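Local structure of fiber protein 2 (Fowl adenovirus 1, 2VTW) at residues Q37-G42 with C196-A201; M151-V156 with N165-T170; T45-V50 with P191-C196. The protein probably forms trimeric spikes at the vertices of the capsid and, through its C-terminal head domain, attaches the virion to a host-cell receptor. All blocks are in the same frame, centred on the assembly; numbering follows the deposited sequence.

Contact 1. Residues Q37-G42 with C196-A201; sequences QINTMG and CPAARA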
loop_
_atom_site.group_PDB
_atom_site.type_symbol
_atom_site.label_atom_id
_atom_site.label_comp_id
_atom_site.label_asym_id
_atom_site.label_seq_id
_atom_site.Cartn_x
_atom_site.Cartn_y
_atom_site.Cartn_z
ATOM N N GLN A 37 -4.551 -8.842 -11.535
ATOM C CA GLN A 37 -4.363 -7.396 -11.798
ATOM C C GLN A 37 -5.666 -6.726 -12.215
ATOM O O GLN A 37 -6.533 -7.361 -12.836
ATOM C CB GLN A 37 -3.347 -7.191 -12.894
ATOM C CG GLN A 37 -1.985 -7.757 -12.571
ATOM C CD GLN A 37 -1.018 -7.638 -13.706
ATOM O OE1 GLN A 37 -1.173 -8.303 -14.729
ATOM N NE2 GLN A 37 0.014 -6.805 -13.536
ATOM N N ILE A 38 -5.821 -5.456 -11.850
ATOM C CA ILE A 38 -6.911 -4.631 -12.349
ATOM C C ILE A 38 -6.321 -3.318 -12.897
ATOM O O ILE A 38 -5.295 -2.825 -12.390
ATOM C CB ILE A 38 -8.064 -4.380 -11.299
ATOM C CG1 ILE A 38 -7.561 -3.595 -10.105
ATOM C CG2 ILE A 38 -8.763 -5.756 -10.846
ATOM C CD1 ILE A 38 -8.645 -2.823 -9.301
ATOM N N ASN A 39 -6.919 -2.809 -13.974
ATOM C CA ASN A 39 -6.593 -1.484 -14.513
ATOM C C ASN A 39 -7.850 -0.690 -14.291
ATOM O O ASN A 39 -8.902 -1.055 -14.811
ATOM C CB ASN A 39 -6.237 -1.517 -16.005
ATOM C CG ASN A 39 -5.843 -0.124 -16.587
ATOM O OD1 ASN A 39 -6.305 0.910 -16.147
ATOM N ND2 ASN A 39 -5.034 -0.133 -17.615
ATOM N N THR A 40 -7.741 0.357 -13.460
ATOM C CA THR A 40 -8.823 1.290 -13.223
ATOM C C THR A 40 -8.374 2.614 -13.797
ATOM O O THR A 40 -7.562 3.324 -13.195
ATOM C CB THR A 40 -9.121 1.481 -11.682
ATOM O OG1 THR A 40 -9.381 0.224 -11.080
ATOM C CG2 THR A 40 -10.330 2.354 -11.441
ATOM N N MET A 41 -8.881 2.920 -14.984
ATOM C CA MET A 41 -8.720 4.209 -15.639
ATOM C C MET A 41 -7.270 4.677 -15.680
ATOM O O MET A 41 -6.967 5.868 -15.482
ATOM C CB MET A 41 -9.658 5.240 -14.995
ATOM C CG MET A 41 -10.640 5.875 -15.994
ATOM S SD MET A 41 -11.129 7.544 -15.587
ATOM C CE MET A 41 -12.872 7.408 -15.981
ATOM N N GLY A 42 -6.375 3.730 -15.972
ATOM C CA GLY A 42 -4.953 4.029 -16.130
ATOM C C GLY A 42 -4.062 3.838 -14.914
ATOM O O GLY A 42 -2.895 4.178 -14.977
ATOM N N CYS A 196 0.796 1.025 -9.475
ATOM C CA CYS A 196 1.581 1.920 -10.322
ATOM C C CYS A 196 0.701 2.422 -11.459
ATOM O O CYS A 196 -0.368 1.851 -11.719
ATOM C CB CYS A 196 2.862 1.256 -10.838
ATOM S SG CYS A 196 2.647 -0.084 -12.052
ATOM N N PRO A 197 1.109 3.538 -12.086
ATOM C CA PRO A 197 0.479 3.971 -13.305
ATOM C C PRO A 197 0.633 2.956 -14.428
ATOM O O PRO A 197 1.702 2.403 -14.638
ATOM C CB PRO A 197 1.224 5.268 -13.641
ATOM C CG PRO A 197 1.736 5.752 -12.311
ATOM C CD PRO A 197 2.147 4.489 -11.645
ATOM N N ALA A 198 -0.474 2.738 -15.122
ATOM C CA ALA A 198 -0.540 1.965 -16.350
ATOM C C ALA A 198 -0.204 2.869 -17.529
ATOM O O ALA A 198 -0.494 4.051 -17.486
ATOM C CB ALA A 198 -1.959 1.409 -16.513
ATOM N N ALA A 199 0.370 2.291 -18.588
ATOM C CA ALA A 199 0.613 2.993 -19.878
ATOM C C ALA A 199 -0.653 3.607 -20.454
ATOM O O ALA A 199 -0.606 4.662 -21.056
ATOM C CB ALA A 199 1.239 2.044 -20.895
ATOM N N ARG A 200 -1.798 2.982 -20.250
ATOM C CA ARG A 200 -3.044 3.512 -20.816
ATOM C C ARG A 200 -4.249 3.015 -20.042
ATOM O O ARG A 200 -4.143 2.028 -19.334
ATOM C CB ARG A 200 -3.168 3.060 -22.291
ATOM C CG ARG A 200 -3.112 1.551 -22.463
ATOM C CD ARG A 200 -2.953 1.133 -23.885
ATOM N NE ARG A 200 -1.675 1.563 -24.444
ATOM C CZ ARG A 200 -0.500 0.987 -24.229
ATOM N NH1 ARG A 200 -0.358 -0.097 -23.481
ATOM N NH2 ARG A 200 0.561 1.481 -24.814
ATOM N N ALA A 201 -5.395 3.679 -20.196
ATOM C CA ALA A 201 -6.668 3.150 -19.726
ATOM C C ALA A 201 -6.978 1.857 -20.517
ATOM O O ALA A 201 -6.322 1.573 -21.522
ATOM C CB ALA A 201 -7.799 4.197 -19.867
#
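Asn39 ND2 gives a hydrogen to the backbone oxygen of Arg200 at 2.9 Å with an N-H...O angle of 163°. The oxygen lies almost in the amide plane of Asn39, and the donor lies in the carbonyl plane of Arg200. CG stands anti to the backbone N (chi1 -178°), which carries the amide across toward 196-201. Its other end turns back on its own chain, where Asn39 OD1 accepts from Gly42 N at 2.8 Å, three residues on, forming an Asx motif. The same amide nitrogen also reaches the carbonyl of Ser102.

The tight part of the contact centres on Gly42. Its oxygen takes Ala198 N at 2.8 Å, with the donor 44° above the carbonyl plane, and the methyl CB of Ala198 sits 3.3 Å from that same Gly42 O. The positive phi of Gly42 belongs to the turn that follows strand 28-40.

Toward solvent the packing thins. Exposed Ala201 touches the turn through CB, 4.2 Å from Met41 C. Arg200 offers this turn its carbonyl, while its guanidinium forms a salt bridge with Glu104; Met41 turns away and packs on Val4 of the second subunit.

The contact is polar in character, joining a turn to the segment after strand 185-197. Both acceptors bonded across it are main-chain oxygens, and one amide with both ends engaged is fixed in rotation, which probably couples the shape of the turn to the position of the C-terminal segment.

Contact 2. Residues M151-V156 with N165-T170; sequences MQVTPV and NLIAFT
Met151 and Phe169 form a non-hydrogen-bonded pair, their side chains meeting at a slant. Met151 CG comes within 3.7 Å of Phe169 CD1, and its sulfur SD lies 5.0 Å from the ring centroid, 54° off the normal, an oblique Met-aromatic contact. With chi1 at -53° the methionine CG is anti to its carbonyl carbon, and the chain runs on extended past the ring. On the same face Val153 CG2 meets Ile167 CG1 at 4.1 Å. Residues of strands 43-53 and 185-197, such as Leu48, His194 and Cys196, cover this layer, so it is interior.

Ala168 and Leu166 point to the other face, with Gln152 and Thr154. Beside them Val156 CG2 approaches Leu166 CB at roughly a right angle to that side chain, and Trp75 of strand 71-76 packs on this group.

Between the faces, four backbone bonds join Gln152 with Ala168 and Thr154 with Leu166. The shortest, Thr154 N to Leu166 O at 2.7 Å, has its donor nearly on the line of the C=O bond (C=O...N 174°).

The polar edge is built on Gln152 and Thr154. Gln152 O receives two donors from opposite faces of its carbonyl plane, Ala168 N at 2.9 Å and the hydroxyl Thr154 OG1, also at 2.9 Å. That hydroxyl in turn accepts from Gln152 NE2 at 2.7 Å, a donor that also reaches Tyr124 OH, while Gln152 OE1 takes the backbone N-H groups of Arg127 and Phe128. The buried amide is therefore gripped at both ends. The alternating pairs show antiparallel strands, and the short connection between 147-157 and 163-173 makes them a beta hairpin, part of the beta-sandwich typical of adenovirus fibre heads.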
loop_
_atom_site.group_PDB
_atom_site.type_symbol
_atom_site.label_atom_id
_atom_site.label_comp_id
_atom_site.label_asym_id
_atom_site.label_seq_id
_atom_site.Cartn_x
_atom_site.Cartn_y
_atom_site.Cartn_z
ATOM N N MET A 151 9.563 -3.425 -5.266
ATOM C CA MET A 151 8.777 -3.451 -6.489
ATOM C C MET A 151 9.172 -2.268 -7.402
ATOM O O MET A 151 9.149 -1.101 -6.979
ATOM C CB MET A 151 7.302 -3.451 -6.157
ATOM C CG MET A 151 6.886 -4.567 -5.175
ATOM S SD MET A 151 5.328 -4.182 -4.380
ATOM C CE MET A 151 5.465 -5.150 -2.894
ATOM N N GLN A 152 9.564 -2.596 -8.644
ATOM C CA GLN A 152 10.180 -1.643 -9.543
ATOM C C GLN A 152 9.750 -1.910 -10.987
ATOM O O GLN A 152 10.093 -2.948 -11.577
ATOM C CB GLN A 152 11.696 -1.710 -9.422
ATOM C CG GLN A 152 12.478 -0.690 -10.282
ATOM C CD GLN A 152 13.923 -1.112 -10.438
ATOM O OE1 GLN A 152 14.723 -1.001 -9.509
ATOM N NE2 GLN A 152 14.262 -1.636 -11.612
ATOM N N VAL A 153 8.977 -0.985 -11.553
ATOM C CA VAL A 153 8.725 -1.020 -13.000
ATOM C C VAL A 153 10.063 -0.734 -13.711
ATOM O O VAL A 153 10.757 0.236 -13.403
ATOM C CB VAL A 153 7.671 -0.023 -13.407
ATOM C CG1 VAL A 153 7.604 0.112 -14.936
ATOM C CG2 VAL A 153 6.333 -0.441 -12.838
ATOM N N THR A 154 10.424 -1.601 -14.645
ATOM C CA THR A 154 11.778 -1.642 -15.195
ATOM C C THR A 154 11.725 -1.858 -16.709
ATOM O O THR A 154 10.933 -2.670 -17.182
ATOM C CB THR A 154 12.565 -2.851 -14.601
ATOM O OG1 THR A 154 12.482 -2.845 -13.159
ATOM C CG2 THR A 154 13.984 -2.810 -15.038
ATOM N N PRO A 155 12.545 -1.130 -17.471
ATOM C CA PRO A 155 12.673 -1.428 -18.920
ATOM C C PRO A 155 13.518 -2.680 -19.169
ATOM O O PRO A 155 14.630 -2.749 -18.691
ATOM C CB PRO A 155 13.385 -0.197 -19.488
ATOM C CG PRO A 155 13.968 0.509 -18.342
ATOM C CD PRO A 155 13.376 -0.003 -17.056
ATOM N N VAL A 156 12.981 -3.647 -19.907
ATOM C CA VAL A 156 13.706 -4.903 -20.165
ATOM C C VAL A 156 14.148 -4.977 -21.645
ATOM O O VAL A 156 13.310 -4.929 -22.536
ATOM C CB VAL A 156 12.850 -6.127 -19.800
ATOM C CG1 VAL A 156 13.659 -7.412 -19.933
ATOM C CG2 VAL A 156 12.293 -5.991 -18.374
ATOM N N ASN A 165 8.500 -2.530 -20.851
ATOM C CA ASN A 165 8.317 -2.185 -19.429
ATOM C C ASN A 165 7.534 -3.273 -18.686
ATOM O O ASN A 165 6.381 -3.553 -18.992
ATOM C CB ASN A 165 7.644 -0.832 -19.287
ATOM C CG ASN A 165 8.475 0.310 -19.867
ATOM O OD1 ASN A 165 9.703 0.379 -19.730
ATOM N ND2 ASN A 165 7.795 1.207 -20.533
ATOM N N LEU A 166 8.219 -3.901 -17.733
ATOM C CA LEU A 166 7.681 -4.943 -16.860
ATOM C C LEU A 166 7.842 -4.520 -15.387
ATOM O O LEU A 166 8.578 -3.576 -15.104
ATOM C CB LEU A 166 8.434 -6.260 -17.079
ATOM C CG LEU A 166 8.036 -7.141 -18.299
ATOM C CD1 LEU A 166 8.325 -6.435 -19.633
ATOM C CD2 LEU A 166 8.757 -8.490 -18.191
ATOM N N ILE A 167 7.186 -5.250 -14.475
ATOM C CA ILE A 167 7.373 -5.070 -13.026
ATOM C C ILE A 167 8.278 -6.164 -12.424
ATOM O O ILE A 167 7.933 -7.324 -12.468
ATOM C CB ILE A 167 6.002 -5.058 -12.238
ATOM C CG1 ILE A 167 4.938 -4.241 -12.979
ATOM C CG2 ILE A 167 6.247 -4.544 -10.769
ATOM C CD1 ILE A 167 3.505 -4.481 -12.551
ATOM N N ALA A 168 9.417 -5.775 -11.862
ATOM C CA ALA A 168 10.286 -6.679 -11.119
ATOM C C ALA A 168 9.895 -6.660 -9.629
ATOM O O ALA A 168 9.769 -5.580 -9.030
ATOM C CB ALA A 168 11.746 -6.290 -11.282
ATOM N N PHE A 169 9.666 -7.850 -9.072
ATOM C CA PHE A 169 9.423 -8.059 -7.639
ATOM C C PHE A 169 10.606 -8.824 -7.102
ATOM O O PHE A 169 10.804 -9.966 -7.493
ATOM C CB PHE A 169 8.190 -8.913 -7.400
ATOM C CG PHE A 169 6.885 -8.245 -7.714
ATOM C CD1 PHE A 169 6.040 -7.845 -6.706
ATOM C CD2 PHE A 169 6.471 -8.081 -9.023
ATOM C CE1 PHE A 169 4.827 -7.258 -6.981
ATOM C CE2 PHE A 169 5.237 -7.477 -9.316
ATOM C CZ PHE A 169 4.422 -7.060 -8.309
ATOM N N THR A 170 11.413 -8.217 -6.238
ATOM C CA THR A 170 12.516 -8.945 -5.612
ATOM C C THR A 170 12.184 -9.218 -4.149
ATOM O O THR A 170 11.984 -8.286 -3.350
ATOM C CB THR A 170 13.887 -8.281 -5.794
ATOM O OG1 THR A 170 14.195 -8.144 -7.195
ATOM C CG2 THR A 170 14.986 -9.116 -5.144
#

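Contact 3. Residues T45-V50 with P191-C196; sequences TTSLYV and PVVHTC
Tyr49 and Pro191 lie side by side at one end of an antiparallel strand pair in the beta-sandwich of the fibre head. Pro191 CB sits over one face of the Tyr49 ring, 4.1 Å from its centroid and 27° off the normal, which is CH-pi geometry. Ring atom CE1 of Tyr49 also approaches Pro191 CD at 3.6 Å. A cis peptide bond precedes this proline, and Ser47 OG, swung opposite its own backbone N (chi1 172°), comes up to the proline CB from the neighbouring strand.

Four backbone bonds fix the register, two linking Thr46 with His194 and two linking Leu48 with Val192. The straightest runs from Thr46 N to His194 O at 2.8 Å, with an N-H...O angle of 173°. CA-H...O contacts fill in between, the shortest from Val193 CA to Thr46 O at 3.2 Å.

On the face bearing Thr45, Ser47, Val193 and Thr195, the last three meet other subunits. Thr45 CG2 leans obliquely on Val193 CG1 at 3.8 Å. Beyond the strand pair, Val193 packs on Thr195 of the third subunit and Thr195 on Val193 of the second, so the same pairing recurs round the trimer, and Pro191 meets Pro197 of the third.

The opposite face looks into the domain, where Thr46 rests on Ile167 and Phe169. Its hydroxyl is bonded by Gln37 NE2 and shares a water with His194 ND1, so neighbours on two strands position it.

A second water spans Thr45 and Thr195. Their hydroxyls do not bond directly, and the water bridges them instead, 2.8 Å from Thr45 OG1 and 2.7 Å from Thr195 OG1.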
loop_
_atom_site.group_PDB
_atom_site.type_symbol
_atom_site.label_atom_id
_atom_site.label_comp_id
_atom_site.label_asym_id
_atom_site.label_seq_id
_atom_site.Cartn_x
_atom_site.Cartn_y
_atom_site.Cartn_z
ATOM N N THR A 45 -3.210 -2.013 -10.443
ATOM C CA THR A 45 -3.069 -2.696 -9.143
ATOM C C THR A 45 -2.835 -4.175 -9.431
ATOM O O THR A 45 -3.623 -4.786 -10.139
ATOM C CB THR A 45 -4.332 -2.562 -8.272
ATOM O OG1 THR A 45 -4.560 -1.193 -7.953
ATOM C CG2 THR A 45 -4.179 -3.351 -6.978
ATOM N N THR A 46 -1.736 -4.696 -8.896
ATOM C CA THR A 46 -1.271 -6.041 -9.080
ATOM C C THR A 46 -1.239 -6.774 -7.731
ATOM O O THR A 46 -0.528 -6.358 -6.814
ATOM C CB THR A 46 0.163 -6.016 -9.676
ATOM O OG1 THR A 46 0.119 -5.471 -11.007
ATOM C CG2 THR A 46 0.815 -7.421 -9.694
ATOM N N SER A 47 -1.995 -7.859 -7.616
ATOM C CA SER A 47 -1.932 -8.765 -6.455
ATOM C C SER A 47 -1.246 -10.060 -6.860
ATOM O O SER A 47 -1.659 -10.719 -7.822
ATOM C CB SER A 47 -3.325 -9.053 -5.908
ATOM O OG SER A 47 -3.273 -10.062 -4.906
ATOM N N LEU A 48 -0.192 -10.406 -6.127
ATOM C CA LEU A 48 0.663 -11.544 -6.434
ATOM C C LEU A 48 0.915 -12.481 -5.221
ATOM O O LEU A 48 1.453 -12.043 -4.212
ATOM C CB LEU A 48 2.016 -11.037 -6.954
ATOM C CG LEU A 48 3.049 -12.095 -7.328
ATOM C CD1 LEU A 48 2.538 -12.855 -8.572
ATOM C CD2 LEU A 48 4.436 -11.507 -7.564
ATOM N N TYR A 49 0.539 -13.753 -5.324
ATOM C CA TYR A 49 1.020 -14.780 -4.394
ATOM C C TYR A 49 2.135 -15.613 -5.051
ATOM O O TYR A 49 2.074 -15.900 -6.256
ATOM C CB TYR A 49 -0.078 -15.734 -3.993
ATOM C CG TYR A 49 -1.265 -15.175 -3.239
ATOM C CD1 TYR A 49 -1.281 -15.132 -1.830
ATOM C CD2 TYR A 49 -2.388 -14.757 -3.914
ATOM C CE1 TYR A 49 -2.390 -14.664 -1.147
ATOM C CE2 TYR A 49 -3.468 -14.288 -3.253
ATOM C CZ TYR A 49 -3.476 -14.236 -1.873
ATOM O OH TYR A 49 -4.620 -13.751 -1.259
ATOM N N VAL A 50 3.145 -15.999 -4.272
ATOM C CA VAL A 50 4.239 -16.872 -4.735
ATOM C C VAL A 50 4.407 -18.029 -3.735
ATOM O O VAL A 50 4.394 -17.806 -2.512
ATOM C CB VAL A 50 5.591 -16.096 -4.878
ATOM C CG1 VAL A 50 6.792 -17.052 -5.042
ATOM C CG2 VAL A 50 5.550 -15.140 -6.063
ATOM N N PRO A 191 -0.976 -11.895 0.054
ATOM C CA PRO A 191 -0.894 -11.231 -1.262
ATOM C C PRO A 191 0.061 -10.040 -1.238
ATOM O O PRO A 191 0.024 -9.232 -0.306
ATOM C CB PRO A 191 -2.330 -10.775 -1.531
ATOM C CG PRO A 191 -2.976 -10.685 -0.187
ATOM C CD PRO A 191 -2.245 -11.628 0.735
ATOM N N VAL A 192 0.963 -9.987 -2.215
ATOM C CA VAL A 192 1.865 -8.860 -2.371
ATOM C C VAL A 192 1.183 -7.909 -3.332
ATOM O O VAL A 192 0.962 -8.286 -4.488
ATOM C CB VAL A 192 3.196 -9.309 -2.930
ATOM C CG1 VAL A 192 4.118 -8.102 -3.168
ATOM C CG2 VAL A 192 3.848 -10.349 -1.988
ATOM N N VAL A 193 0.816 -6.704 -2.872
ATOM C CA VAL A 193 0.009 -5.807 -3.694
ATOM C C VAL A 193 0.861 -4.615 -4.080
ATOM O O VAL A 193 1.521 -3.991 -3.229
ATOM C CB VAL A 193 -1.336 -5.394 -3.051
ATOM C CG1 VAL A 193 -2.110 -4.488 -3.953
ATOM C CG2 VAL A 193 -2.203 -6.614 -2.689
ATOM N N HIS A 194 0.900 -4.350 -5.389
ATOM C CA HIS A 194 1.662 -3.251 -5.967
ATOM C C HIS A 194 0.722 -2.366 -6.728
ATOM O O HIS A 194 -0.148 -2.867 -7.420
ATOM C CB HIS A 194 2.701 -3.793 -6.941
ATOM C CG HIS A 194 3.541 -2.736 -7.568
ATOM N ND1 HIS A 194 3.496 -2.461 -8.914
ATOM C CD2 HIS A 194 4.409 -1.845 -7.028
ATOM C CE1 HIS A 194 4.337 -1.483 -9.186
ATOM N NE2 HIS A 194 4.900 -1.087 -8.060
ATOM N N THR A 195 0.893 -1.045 -6.607
ATOM C CA THR A 195 0.156 -0.095 -7.427
ATOM C C THR A 195 1.133 0.795 -8.210
ATOM O O THR A 195 2.176 1.236 -7.708
ATOM C CB THR A 195 -0.843 0.759 -6.591
ATOM O OG1 THR A 195 -1.773 -0.091 -5.934
ATOM C CG2 THR A 195 -1.642 1.726 -7.463
ATOM N N CYS A 196 0.796 1.025 -9.475
ATOM C CA CYS A 196 1.581 1.920 -10.322
ATOM C C CYS A 196 0.701 2.422 -11.459
ATOM O O CYS A 196 -0.368 1.851 -11.719
ATOM C CB CYS A 196 2.862 1.256 -10.838
ATOM S SG CYS A 196 2.647 -0.084 -12.052
HETATM O O HOH W 1 -4.432 0.252 -5.542
HETATM O O HOH W 2 1.065 -2.953 -10.489
#

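Overall arrangement
From the N terminus, the chain runs along strand 28-40, turns at residues 41-42 and returns as strand 43-53. Contact 1 closes the longest loop, 153 residues between 37-42 and 196-201. Contact 3 closes a slightly shorter one within it, from 45-50 to 191-196, and contact 2 is a local hairpin enclosed by both. The loops nest and do not cross. Cys196 belongs to contacts 1 and 3, which are also joined where Ile38 N meets Thr45 O at 2.9 Å. Contact 2 faces contact 3 across the interior, Met151 and Val153 packing on Val192, His194 and Cys196. Together they join strands 28-40, 43-53 and 185-197 to the hairpin 147-157/163-173, while contacts 1 and 3 also reach neighbouring subunits.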